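Local coordinates for protein decapping nuclease RAI1 (Candida albicans, PDB 5BUD) that hydrolyses the NAD cap from the 5' end of RNAs with the help of divalent metal ions, and binds and stimulates the exoribonuclease RAT1, at residues V126-Q131 against K372-Q377; G215-V220 against V332-N337; A84-E89 against P381-W386. One frame throughout, in Å; residues are numbered along the deposited sequence.

Contact 1. Residues V126-Q131 against K372-Q377; sequences VPFDGQ and KLRNGQ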
loop_
_atom_site.group_PDB
_atom_site.type_symbol
_atom_site.label_atom_id
_atom_site.label_comp_id
_atom_site.label_asym_id
_atom_site.label_seq_id
_atom_site.Cartn_x
_atom_site.Cartn_y
_atom_site.Cartn_z
ATOM N N VAL A 126 -18.700 4.424 2.179
ATOM C CA VAL A 126 -19.626 4.709 3.265
ATOM C C VAL A 126 -19.500 6.200 3.604
ATOM O O VAL A 126 -18.482 6.622 4.132
ATOM C CB VAL A 126 -19.335 3.839 4.503
ATOM C CG1 VAL A 126 -20.276 4.193 5.655
ATOM C CG2 VAL A 126 -19.434 2.354 4.159
ATOM N N PRO A 127 -20.522 7.002 3.265
ATOM C CA PRO A 127 -20.503 8.411 3.642
ATOM C C PRO A 127 -20.825 8.590 5.118
ATOM O O PRO A 127 -21.790 7.965 5.637
ATOM C CB PRO A 127 -21.606 9.033 2.787
ATOM C CG PRO A 127 -21.983 8.005 1.781
ATOM C CD PRO A 127 -21.672 6.683 2.395
ATOM N N PHE A 128 -20.051 9.450 5.787
ATOM C CA PHE A 128 -20.272 9.724 7.207
ATOM C C PHE A 128 -19.584 11.008 7.631
ATOM O O PHE A 128 -18.407 11.225 7.337
ATOM C CB PHE A 128 -19.798 8.547 8.086
ATOM C CG PHE A 128 -19.939 8.813 9.556
ATOM C CD1 PHE A 128 -18.830 9.113 10.329
ATOM C CD2 PHE A 128 -21.192 8.852 10.148
ATOM C CE1 PHE A 128 -18.963 9.407 11.674
ATOM C CE2 PHE A 128 -21.330 9.149 11.492
ATOM C CZ PHE A 128 -20.213 9.436 12.258
ATOM N N ASP A 129 -20.344 11.866 8.309
ATOM C CA ASP A 129 -19.837 13.128 8.807
ATOM C C ASP A 129 -19.152 13.970 7.746
ATOM O O ASP A 129 -18.131 14.575 8.004
ATOM C CB ASP A 129 -18.866 12.876 9.963
ATOM C CG ASP A 129 -18.610 14.128 10.789
ATOM O OD1 ASP A 129 -19.472 15.027 10.748
ATOM O OD2 ASP A 129 -17.551 14.209 11.455
ATOM N N GLY A 130 -19.700 13.967 6.549
ATOM C CA GLY A 130 -19.224 14.816 5.454
ATOM C C GLY A 130 -18.033 14.241 4.713
ATOM O O GLY A 130 -17.400 14.947 3.936
ATOM N N GLN A 131 -17.710 12.971 4.988
ATOM C CA GLN A 131 -16.575 12.283 4.366
ATOM C C GLN A 131 -16.956 10.921 3.821
ATOM O O GLN A 131 -17.925 10.330 4.252
ATOM C CB GLN A 131 -15.432 12.125 5.367
ATOM C CG GLN A 131 -15.051 13.463 5.949
ATOM C CD GLN A 131 -13.945 13.413 6.959
ATOM O OE1 GLN A 131 -13.993 12.645 7.918
ATOM N NE2 GLN A 131 -12.963 14.286 6.784
ATOM N N LYS A 372 -24.209 -3.457 8.454
ATOM C CA LYS A 372 -22.949 -4.041 8.917
ATOM C C LYS A 372 -21.810 -3.032 8.816
ATOM O O LYS A 372 -20.976 -2.937 9.718
ATOM C CB LYS A 372 -22.581 -5.307 8.147
ATOM C CG LYS A 372 -23.395 -6.519 8.562
ATOM C CD LYS A 372 -23.057 -7.739 7.717
ATOM C CE LYS A 372 -23.835 -7.758 6.412
ATOM N NZ LYS A 372 -23.675 -9.073 5.725
ATOM N N LEU A 373 -21.782 -2.291 7.710
ATOM C CA LEU A 373 -20.686 -1.360 7.467
ATOM C C LEU A 373 -20.649 -0.303 8.565
ATOM O O LEU A 373 -19.574 0.042 9.104
ATOM C CB LEU A 373 -20.807 -0.721 6.077
ATOM C CG LEU A 373 -20.346 -1.650 4.930
ATOM C CD1 LEU A 373 -20.700 -1.079 3.574
ATOM C CD2 LEU A 373 -18.851 -1.954 5.022
ATOM N N ARG A 374 -21.832 0.187 8.898
ATOM C CA ARG A 374 -21.970 1.326 9.802
ATOM C C ARG A 374 -21.963 0.910 11.269
ATOM O O ARG A 374 -21.806 1.758 12.116
ATOM C CB ARG A 374 -23.234 2.103 9.474
ATOM C CG ARG A 374 -23.159 2.815 8.138
ATOM C CD ARG A 374 -24.434 3.587 7.842
ATOM N NE ARG A 374 -24.321 4.313 6.568
ATOM C CZ ARG A 374 -23.666 5.461 6.402
ATOM N NH1 ARG A 374 -23.088 6.054 7.429
ATOM N NH2 ARG A 374 -23.597 6.025 5.202
ATOM N N ASN A 375 -22.094 -0.386 11.554
ATOM C CA ASN A 375 -22.092 -0.891 12.940
ATOM C C ASN A 375 -20.995 -1.906 13.229
ATOM O O ASN A 375 -21.264 -2.979 13.798
ATOM C CB ASN A 375 -23.467 -1.491 13.279
ATOM C CG ASN A 375 -24.563 -0.464 13.225
ATOM O OD1 ASN A 375 -25.287 -0.358 12.235
ATOM N ND2 ASN A 375 -24.661 0.342 14.275
ATOM N N GLY A 376 -19.753 -1.594 12.846
ATOM C CA GLY A 376 -18.637 -2.451 13.211
ATOM C C GLY A 376 -17.690 -2.836 12.096
ATOM O O GLY A 376 -16.494 -2.913 12.321
ATOM N N GLN A 377 -18.218 -3.058 10.896
ATOM C CA GLN A 377 -17.425 -3.592 9.800
ATOM C C GLN A 377 -16.536 -2.521 9.131
ATOM O O GLN A 377 -15.548 -2.852 8.491
ATOM C CB GLN A 377 -18.350 -4.205 8.768
ATOM C CG GLN A 377 -17.732 -5.292 7.942
ATOM C CD GLN A 377 -18.799 -6.066 7.206
ATOM O OE1 GLN A 377 -19.360 -7.030 7.745
ATOM N NE2 GLN A 377 -19.105 -5.636 5.981
#
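V126 and P127, near the end of strand 121-128, meet L373 and R374 on helix 367-377; the axes of strand 126-128 and helix 372-377 pass 10.0 Å apart at 73°. Backbones come nearest at V126 and L373, with 7.5 Å between their CA atoms. After F128 the strand turns back through a type I' turn, F128 to Q131, whose ends are joined by backbone bonds in both directions. On the other side the helix finishes in a wider turn, where Q377 N bonds to K372 O.

R374 carries most of the contact. Its chain runs extended from CG to NE and brings the guanidinium end-on to the P127 carbonyl, so that two nitrogens share one oxygen. NH2 lies 2.7 Å from P127 O, in the carbonyl plane and on a lone pair, with an N-H...O angle of 147°. NH1 lies 2.9 Å from the same P127 O, tilted from that plane, its bond more bent. P127 O sits close to the guanidinium plane, while V126 CG1 covers one face over its centre, 3.7 Å from R374 CZ. V126 divides its branches between two neighbours: CG1, anti to the backbone N (chi1 178°), serves the arginine, and CG2 rests 3.7 Å from L373 CD1. F128 CB touches the guanidinium rim at NH1, 4.2 Å away. The rotation of the group is fixed further by N370 OD1, which accepts from R374 NE, and K347 O, which accepts from NH2.

This is a helix laid against the last residues of a beta-hairpin strand, an arginine of the helix clamping a strand carbonyl. Within the PD-(D/E)XK nuclease fold of the DXO/Dom3Z family, it joins the 121-128/131-136 hairpin to helix 367-377, away from the metal site.

Contact 2. Residues G215-V220 against V332-N337; sequences GNVKLV and VVDWLN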
loop_
_atom_site.group_PDB
_atom_site.type_symbol
_atom_site.label_atom_id
_atom_site.label_comp_id
_atom_site.label_asym_id
_atom_site.label_seq_id
_atom_site.Cartn_x
_atom_site.Cartn_y
_atom_site.Cartn_z
ATOM N N GLY A 215 -6.196 17.486 -7.961
ATOM C CA GLY A 215 -7.234 18.425 -8.392
ATOM C C GLY A 215 -7.721 19.193 -7.168
ATOM O O GLY A 215 -6.922 19.686 -6.385
ATOM N N ASN A 216 -9.028 19.259 -6.968
ATOM C CA ASN A 216 -9.556 19.919 -5.791
ATOM C C ASN A 216 -10.060 18.922 -4.746
ATOM O O ASN A 216 -10.830 19.294 -3.877
ATOM C CB ASN A 216 -10.673 20.898 -6.192
ATOM C CG ASN A 216 -11.789 20.219 -6.976
ATOM O OD1 ASN A 216 -12.262 19.141 -6.603
ATOM N ND2 ASN A 216 -12.210 20.845 -8.072
ATOM N N VAL A 217 -9.627 17.665 -4.815
ATOM C CA VAL A 217 -10.073 16.651 -3.844
ATOM C C VAL A 217 -9.008 16.395 -2.784
ATOM O O VAL A 217 -7.832 16.351 -3.093
ATOM C CB VAL A 217 -10.443 15.327 -4.540
ATOM C CG1 VAL A 217 -10.935 14.301 -3.513
ATOM C CG2 VAL A 217 -11.528 15.573 -5.565
ATOM N N LYS A 218 -9.428 16.237 -1.528
ATOM C CA LYS A 218 -8.509 15.914 -0.438
ATOM C C LYS A 218 -8.656 14.456 -0.017
ATOM O O LYS A 218 -9.782 13.957 0.143
ATOM C CB LYS A 218 -8.769 16.828 0.768
ATOM C CG LYS A 218 -8.350 18.283 0.550
ATOM C CD LYS A 218 -6.995 18.406 -0.141
ATOM C CE LYS A 218 -6.572 19.853 -0.396
ATOM N NZ LYS A 218 -7.107 20.342 -1.704
ATOM N N LEU A 219 -7.519 13.782 0.146
ATOM C CA LEU A 219 -7.509 12.381 0.576
ATOM C C LEU A 219 -6.590 12.160 1.744
ATOM O O LEU A 219 -5.501 12.698 1.763
ATOM C CB LEU A 219 -7.052 11.461 -0.537
ATOM C CG LEU A 219 -7.904 11.511 -1.806
ATOM C CD1 LEU A 219 -7.191 12.384 -2.818
ATOM C CD2 LEU A 219 -8.112 10.094 -2.339
ATOM N N VAL A 220 -7.047 11.340 2.690
ATOM C CA VAL A 220 -6.217 10.830 3.764
ATOM C C VAL A 220 -5.984 9.351 3.494
ATOM O O VAL A 220 -6.945 8.616 3.283
ATOM C CB VAL A 220 -6.914 11.067 5.115
ATOM C CG1 VAL A 220 -6.215 10.314 6.252
ATOM C CG2 VAL A 220 -6.954 12.564 5.375
ATOM N N VAL A 332 -11.245 9.562 -11.541
ATOM C CA VAL A 332 -11.952 8.700 -10.585
ATOM C C VAL A 332 -12.299 9.468 -9.311
ATOM O O VAL A 332 -13.446 9.468 -8.903
ATOM C CB VAL A 332 -11.141 7.443 -10.204
ATOM C CG1 VAL A 332 -11.782 6.699 -9.027
ATOM C CG2 VAL A 332 -11.022 6.509 -11.391
ATOM N N VAL A 333 -11.315 10.089 -8.658
ATOM C CA VAL A 333 -11.562 10.686 -7.324
ATOM C C VAL A 333 -12.463 11.922 -7.397
ATOM O O VAL A 333 -13.298 12.135 -6.511
ATOM C CB VAL A 333 -10.265 11.017 -6.553
ATOM C CG1 VAL A 333 -9.467 9.730 -6.334
ATOM C CG2 VAL A 333 -9.462 12.088 -7.276
ATOM N N ASP A 334 -12.316 12.726 -8.451
ATOM C CA ASP A 334 -13.283 13.777 -8.708
ATOM C C ASP A 334 -14.718 13.227 -8.910
ATOM O O ASP A 334 -15.675 13.808 -8.417
ATOM C CB ASP A 334 -12.879 14.629 -9.908
ATOM C CG ASP A 334 -13.787 15.835 -10.070
ATOM O OD1 ASP A 334 -13.640 16.819 -9.302
ATOM O OD2 ASP A 334 -14.674 15.770 -10.936
ATOM N N TRP A 335 -14.852 12.107 -9.610
ATOM C CA TRP A 335 -16.165 11.476 -9.836
ATOM C C TRP A 335 -16.752 11.031 -8.494
ATOM O O TRP A 335 -17.888 11.403 -8.147
ATOM C CB TRP A 335 -16.006 10.317 -10.831
ATOM C CG TRP A 335 -17.225 9.504 -11.148
ATOM C CD1 TRP A 335 -18.332 9.897 -11.864
ATOM C CD2 TRP A 335 -17.424 8.128 -10.824
ATOM N NE1 TRP A 335 -19.202 8.846 -11.988
ATOM C CE2 TRP A 335 -18.674 7.751 -11.350
ATOM C CE3 TRP A 335 -16.664 7.176 -10.135
ATOM C CZ2 TRP A 335 -19.188 6.457 -11.202
ATOM C CZ3 TRP A 335 -17.185 5.883 -9.979
ATOM C CH2 TRP A 335 -18.434 5.541 -10.517
ATOM N N LEU A 336 -15.965 10.326 -7.690
ATOM C CA LEU A 336 -16.433 9.957 -6.351
ATOM C C LEU A 336 -16.835 11.192 -5.517
ATOM O O LEU A 336 -17.831 11.157 -4.789
ATOM C CB LEU A 336 -15.372 9.169 -5.593
ATOM C CG LEU A 336 -15.000 7.803 -6.136
ATOM C CD1 LEU A 336 -13.757 7.286 -5.416
ATOM C CD2 LEU A 336 -16.168 6.840 -5.995
ATOM N N ASN A 337 -16.066 12.261 -5.642
ATOM C CA ASN A 337 -16.259 13.456 -4.826
ATOM C C ASN A 337 -17.478 14.298 -5.210
ATOM O O ASN A 337 -17.927 15.100 -4.405
ATOM C CB ASN A 337 -15.005 14.339 -4.860
ATOM C CG ASN A 337 -14.997 15.385 -3.759
ATOM O OD1 ASN A 337 -15.191 15.070 -2.577
ATOM N ND2 ASN A 337 -14.807 16.637 -4.139
HETATM O O HOH W 1 -10.849 17.244 -8.687
HETATM O O HOH W 2 -14.318 17.046 -6.567
#
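A strand of the nuclease's beta framework meets a helix on its face here: V217 and L219 of strand 217-228 pack against V333, D334 and N337 of helix 322-339. Their local axes are nearly perpendicular, at 98°, and pass 9.2 Å apart. V217 points at the helix, its CA 6.5 Å from that of D334. Its CG2, anti to the carbonyl carbon, lies 3.7 Å from N337 ND2 and also meets N337 CB, the valine and the asparagine lying side by side and pointing opposite ways. Deeper in, L219 CD2 approaches V333 CG1 at 4.2 Å, an apolar touch further along the strand.

At the more exposed end the polar groups are joined through water. One water donates to both N216 OD1 (2.9 Å) and D334 OD1 (2.8 Å), joining the two side chains; N337 ND2 lies beside it, too close to be trusted as a bond. A second accepts from N216 N at 3.2 Å and lies 2.9 Å from D334 OD1, one of several acceptors that compete for its protons. D334 OD1 thus lies against both waters, and no direct hydrogen bond links the two segments. The other end of the N337 amide, OD1, is held by K342 NZ.

Around this, I214 of strand 205-214 backs V333, D99 touches V217 and N337, and V332, W335 and L336 turn instead to strands 349-354 and 359-364.

Contact 3. Residues A84-E89 against P381-W386; sequences AIIKYE and PEFTEW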
loop_
_atom_site.group_PDB
_atom_site.type_symbol
_atom_site.label_atom_id
_atom_site.label_comp_id
_atom_site.label_asym_id
_atom_site.label_seq_id
_atom_site.Cartn_x
_atom_site.Cartn_y
_atom_site.Cartn_z
ATOM N N ALA A 84 -6.963 5.315 15.956
ATOM C CA ALA A 84 -5.829 6.213 15.766
ATOM C C ALA A 84 -6.317 7.596 15.406
ATOM O O ALA A 84 -5.832 8.574 15.960
ATOM C CB ALA A 84 -4.899 5.671 14.675
ATOM N N ILE A 85 -7.283 7.685 14.492
ATOM C CA ILE A 85 -7.888 8.986 14.106
ATOM C C ILE A 85 -8.558 9.719 15.308
ATOM O O ILE A 85 -8.386 10.920 15.468
ATOM C CB ILE A 85 -8.882 8.807 12.935
ATOM C CG1 ILE A 85 -8.101 8.576 11.613
ATOM C CG2 ILE A 85 -9.786 10.012 12.785
ATOM C CD1 ILE A 85 -8.949 8.201 10.406
ATOM N N ILE A 86 -9.298 8.991 16.153
ATOM C CA ILE A 86 -9.929 9.602 17.358
ATOM C C ILE A 86 -8.846 10.200 18.278
ATOM O O ILE A 86 -8.950 11.334 18.705
ATOM C CB ILE A 86 -10.783 8.579 18.156
ATOM C CG1 ILE A 86 -11.996 8.128 17.325
ATOM C CG2 ILE A 86 -11.248 9.190 19.484
ATOM C CD1 ILE A 86 -12.583 6.792 17.758
ATOM N N LYS A 87 -7.783 9.448 18.527
ATOM C CA LYS A 87 -6.651 9.967 19.307
ATOM C C LYS A 87 -6.085 11.269 18.751
ATOM O O LYS A 87 -5.883 12.247 19.506
ATOM C CB LYS A 87 -5.554 8.927 19.400
ATOM C CG LYS A 87 -4.433 9.304 20.349
ATOM C CD LYS A 87 -3.555 8.098 20.667
ATOM C CE LYS A 87 -2.387 8.482 21.562
ATOM N NZ LYS A 87 -1.577 9.552 20.928
ATOM N N TYR A 88 -5.834 11.301 17.433
ATOM C CA TYR A 88 -5.262 12.482 16.798
ATOM C C TYR A 88 -6.225 13.632 16.845
ATOM O O TYR A 88 -5.856 14.746 17.186
ATOM C CB TYR A 88 -4.891 12.183 15.327
ATOM C CG TYR A 88 -4.323 13.368 14.547
ATOM C CD1 TYR A 88 -3.037 13.856 14.803
ATOM C CD2 TYR A 88 -5.054 13.968 13.529
ATOM C CE1 TYR A 88 -2.518 14.933 14.085
ATOM C CE2 TYR A 88 -4.545 15.037 12.799
ATOM C CZ TYR A 88 -3.286 15.518 13.084
ATOM O OH TYR A 88 -2.807 16.571 12.345
ATOM N N GLU A 89 -7.466 13.384 16.450
ATOM C CA GLU A 89 -8.443 14.444 16.366
ATOM C C GLU A 89 -8.781 15.002 17.761
ATOM O O GLU A 89 -9.132 16.159 17.878
ATOM C CB GLU A 89 -9.706 13.951 15.657
ATOM C CG GLU A 89 -9.516 13.601 14.169
ATOM C CD GLU A 89 -10.817 13.189 13.471
ATOM O OE1 GLU A 89 -11.789 12.758 14.160
ATOM O OE2 GLU A 89 -10.884 13.322 12.217
ATOM N N PRO A 381 -18.646 2.268 16.924
ATOM C CA PRO A 381 -19.462 3.149 17.765
ATOM C C PRO A 381 -18.644 4.201 18.504
ATOM O O PRO A 381 -19.141 5.320 18.712
ATOM C CB PRO A 381 -20.188 2.176 18.713
ATOM C CG PRO A 381 -19.383 0.905 18.675
ATOM C CD PRO A 381 -18.821 0.843 17.283
ATOM N N GLU A 382 -17.393 3.887 18.838
ATOM C CA GLU A 382 -16.486 4.853 19.450
ATOM C C GLU A 382 -16.232 6.016 18.491
ATOM O O GLU A 382 -16.199 7.174 18.912
ATOM C CB GLU A 382 -15.137 4.226 19.825
ATOM C CG GLU A 382 -15.191 3.178 20.943
ATOM C CD GLU A 382 -15.331 1.736 20.441
ATOM O OE1 GLU A 382 -14.822 0.848 21.147
ATOM O OE2 GLU A 382 -15.936 1.474 19.367
ATOM N N PHE A 383 -16.059 5.707 17.208
ATOM C CA PHE A 383 -15.759 6.766 16.226
ATOM C C PHE A 383 -16.945 7.638 15.911
ATOM O O PHE A 383 -16.809 8.865 15.885
ATOM C CB PHE A 383 -15.193 6.180 14.922
ATOM C CG PHE A 383 -14.899 7.225 13.858
ATOM C CD1 PHE A 383 -13.872 8.144 14.037
ATOM C CD2 PHE A 383 -15.644 7.293 12.696
ATOM C CE1 PHE A 383 -13.590 9.108 13.072
ATOM C CE2 PHE A 383 -15.368 8.251 11.725
ATOM C CZ PHE A 383 -14.343 9.153 11.915
ATOM N N THR A 384 -18.111 7.025 15.669
ATOM C CA THR A 384 -19.340 7.792 15.419
ATOM C C THR A 384 -19.662 8.739 16.600
ATOM O O THR A 384 -19.968 9.927 16.397
ATOM C CB THR A 384 -20.537 6.879 15.049
ATOM O OG1 THR A 384 -20.832 5.962 16.117
ATOM C CG2 THR A 384 -20.227 6.059 13.782
ATOM N N GLU A 385 -19.541 8.226 17.823
ATOM C CA GLU A 385 -19.774 9.050 19.022
ATOM C C GLU A 385 -18.792 10.196 19.089
ATOM O O GLU A 385 -19.186 11.337 19.332
ATOM C CB GLU A 385 -19.639 8.235 20.303
ATOM C CG GLU A 385 -20.016 9.030 21.529
ATOM C CD GLU A 385 -19.849 8.268 22.827
ATOM O OE1 GLU A 385 -20.010 7.034 22.849
ATOM O OE2 GLU A 385 -19.566 8.936 23.833
ATOM N N TRP A 386 -17.505 9.895 18.891
ATOM C CA TRP A 386 -16.510 10.965 18.852
ATOM C C TRP A 386 -16.928 12.053 17.864
ATOM O O TRP A 386 -16.944 13.232 18.213
ATOM C CB TRP A 386 -15.103 10.447 18.524
ATOM C CG TRP A 386 -14.195 11.550 18.028
ATOM C CD1 TRP A 386 -13.687 11.698 16.755
ATOM C CD2 TRP A 386 -13.731 12.691 18.776
ATOM N NE1 TRP A 386 -12.933 12.858 16.673
ATOM C CE2 TRP A 386 -12.939 13.481 17.892
ATOM C CE3 TRP A 386 -13.906 13.126 20.097
ATOM C CZ2 TRP A 386 -12.319 14.658 18.298
ATOM C CZ3 TRP A 386 -13.293 14.316 20.493
ATOM C CH2 TRP A 386 -12.508 15.063 19.595
#
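I86 of helix 78-92 reaches between E382, F383 and W386 of helix 381-389, and following it outward traces the middle of the contact. From CB the side chain forks. CG2, anti to the backbone N, lies over one face of the W386 indole toward its rim, 4.0 Å from W386 CG. The other branch, CG1, meets the F383 ring at its edge, 3.8 Å from F383 CD1, and touches W386 CD1 as well. At the tip, I86 CD1 presses on the opposing backbone, 3.5 Å from F383 CA. The carbonyl carbon and CB of E382 are also near this methyl. Nearly extended at chi2, the branch stretches far enough to reach there. The two helices run in roughly the same direction, 28° apart with segment axes 10.2 Å from each other, and their CA atoms come nearest at I86 and F383.

One turn on, E89 meets W386. Its chain is extended beyond CG, and OE1 accepts from W386 NE1 at 2.8 Å with an N-H...O angle of 146°. The indole nitrogen comes from the anti side of the carboxylate. OE1 lies close to the indole plane, at the ring's edge, but the carboxylate is turned out of that plane by 43°. OE1 also pairs with R387 in a salt bridge, and OE2 accepts from the backbone N of I96, so both oxygens of this buried group are occupied; the nearby R387 would probably favour the charged form of E89. The benzene half of the indole runs alongside the E89 backbone, W386 CZ2 lying 3.5 Å from E89 O. I85 CG2 adds a touch to F383 CE1.

Behind the pair, F24 of strand 21-28 packs on I85, and the F383 ring meets F133 of strand 131-136 with planes steeply inclined, joining both helices to the beta framework.

All three contacts belong to the PD-(D/E)XK nuclease fold of the DXO/Dom3Z family, and they nest along the chain: contact 2 falls inside the loop closed by contact 1, which falls inside that closed by contact 3. Contacts 1 and 3 have centres 13 Å apart and use consecutive helices, 367-377 and 381-389; they touch where the F128 ring packs on F383 and T384. Contact 2 is about 18 Å from contact 1 and 23 Å from contact 3, centre to centre, with no touch. Together they anchor the C-terminal helices and helix 322-339 to strands and a helix from earlier in the chain, at least about 17 Å, nearest atom, from the bound RNA.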